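Local coordinates for copper homeostasis operon regulatory protein (Thermus thermophilus, PDB 3AAI) that probably represses transcription by binding operator DNA in response to metal ions, as a four-helix-bundle copper sensor of the CsoR family, at residues D56-G59 and E60-R64. Sequence-based numbering, arbitrary orientation.
Sequences DRVG and EMVLR
D56 O accepts the N-H of E60 at 2.8 Å, the first of four successive i to i+4 backbone bonds in a continuous α-helix, and E60 CB rests 3.3 Å from D56 O. R57 O takes the N-H of M61, a selenomethionine, at 3.1 Å, the donor lying 35° above the carbonyl plane; the long charged chain of R57 suits an exposed place. With CG anti to its backbone N and a bend at chi3, M61 turns its flexible apolar end away to pack on V12 and E15. V58 O receives V62 N in the straightest of the four, N-H...O angle 172°. Because V62 CG2 stands beside its own backbone N, it comes to 3.3 Å from V58 O and 4.4 Å from V58 CG1, a loose apolar pair fit for a buried face. G59, lacking a side chain, meets buried, apolar L63 through its backbone, G59 O binding L63 N at 2.9 Å. Extended E60 pairs OE2 with K92 of the third subunit; R64 NH2 is a long second partner at 3.7 Å. Helix 41-69 thus lies against helix 10-34 through V58 and M61, L48 and L45 of the second subunit through V58 and V62 respectively, and M88 of the third subunit through E60, L63 and R64.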
loop_
_atom_site.group_PDB
_atom_site.type_symbol
_atom_site.label_atom_id
_atom_site.label_comp_id
_atom_site.label_asym_id
_atom_site.label_seq_id
_atom_site.Cartn_x
_atom_site.Cartn_y
_atom_site.Cartn_z
ATOM N N ASP A 56 6.162 -9.031 -3.848
ATOM C CA ASP A 56 6.044 -8.822 -2.406
ATOM C C ASP A 56 6.564 -10.028 -1.625
ATOM O O ASP A 56 7.264 -9.869 -0.624
ATOM C CB ASP A 56 4.585 -8.582 -2.025
ATOM C CG ASP A 56 4.184 -7.129 -2.137
ATOM O OD1 ASP A 56 2.966 -6.852 -2.187
ATOM O OD2 ASP A 56 5.084 -6.263 -2.160
ATOM N N ARG A 57 6.211 -11.232 -2.072
ATOM C CA ARG A 57 6.663 -12.448 -1.398
ATOM C C ARG A 57 8.184 -12.598 -1.449
ATOM O O ARG A 57 8.795 -13.130 -0.519
ATOM C CB ARG A 57 5.990 -13.687 -2.005
ATOM C CG ARG A 57 4.504 -13.787 -1.668
ATOM C CD ARG A 57 3.937 -15.162 -1.996
ATOM N NE ARG A 57 3.791 -15.388 -3.433
ATOM C CZ ARG A 57 2.866 -14.810 -4.193
ATOM N NH1 ARG A 57 2.812 -15.080 -5.491
ATOM N NH2 ARG A 57 1.991 -13.967 -3.658
ATOM N N VAL A 58 8.795 -12.145 -2.537
ATOM C CA VAL A 58 10.244 -12.217 -2.642
ATOM C C VAL A 58 10.846 -11.172 -1.693
ATOM O O VAL A 58 11.801 -11.453 -0.976
ATOM C CB VAL A 58 10.722 -11.944 -4.079
ATOM C CG1 VAL A 58 12.254 -11.869 -4.113
ATOM C CG2 VAL A 58 10.239 -13.064 -5.004
ATOM N N GLY A 59 10.281 -9.970 -1.694
ATOM C CA GLY A 59 10.780 -8.928 -0.814
ATOM C C GLY A 59 10.650 -9.385 0.629
ATOM O O GLY A 59 11.506 -9.101 1.468
ATOM N N GLU A 60 9.569 -10.107 0.911
ATOM C CA GLU A 60 9.307 -10.624 2.246
ATOM C C GLU A 60 10.394 -11.603 2.664
ATOM O O GLU A 60 10.904 -11.546 3.781
ATOM C CB GLU A 60 7.955 -11.335 2.273
ATOM C CG GLU A 60 7.481 -11.708 3.663
ATOM C CD GLU A 60 6.138 -12.412 3.655
ATOM O OE1 GLU A 60 5.267 -12.009 2.858
ATOM O OE2 GLU A 60 5.954 -13.355 4.453
HETATM N N MSE A 61 10.731 -12.513 1.758
HETATM C CA MSE A 61 11.758 -13.510 2.024
HETATM C C MSE A 61 13.109 -12.856 2.289
HETATM O O MSE A 61 13.802 -13.205 3.243
HETATM C CB MSE A 61 11.874 -14.456 0.836
HETATM C CG MSE A 61 13.190 -15.203 0.763
HETATM SE SE MSE A 61 13.230 -16.315 -0.791
HETATM C CE MSE A 61 12.546 -17.919 0.038
ATOM N N VAL A 62 13.481 -11.916 1.428
ATOM C CA VAL A 62 14.748 -11.213 1.570
ATOM C C VAL A 62 14.775 -10.414 2.875
ATOM O O VAL A 62 15.776 -10.430 3.587
ATOM C CB VAL A 62 15.000 -10.282 0.358
ATOM C CG1 VAL A 62 16.287 -9.476 0.559
ATOM C CG2 VAL A 62 15.111 -11.124 -0.914
ATOM N N LEU A 63 13.680 -9.731 3.200
ATOM C CA LEU A 63 13.629 -8.960 4.441
ATOM C C LEU A 63 13.835 -9.881 5.645
ATOM O O LEU A 63 14.676 -9.616 6.505
ATOM C CB LEU A 63 12.285 -8.237 4.581
ATOM C CG LEU A 63 12.044 -7.544 5.929
ATOM C CD1 LEU A 63 13.112 -6.484 6.165
ATOM C CD2 LEU A 63 10.658 -6.913 5.946
ATOM N N ARG A 64 13.061 -10.963 5.693
ATOM C CA ARG A 64 13.132 -11.937 6.781
ATOM C C ARG A 64 14.567 -12.408 7.047
ATOM O O ARG A 64 15.042 -12.350 8.181
ATOM C CB ARG A 64 12.225 -13.135 6.457
ATOM C CG ARG A 64 12.028 -14.123 7.598
ATOM C CD ARG A 64 11.132 -15.284 7.171
ATOM N NE ARG A 64 9.747 -14.873 6.949
ATOM C CZ ARG A 64 8.824 -14.810 7.904
ATOM N NH1 ARG A 64 9.130 -15.138 9.154
ATOM N NH2 ARG A 64 7.594 -14.410 7.614
#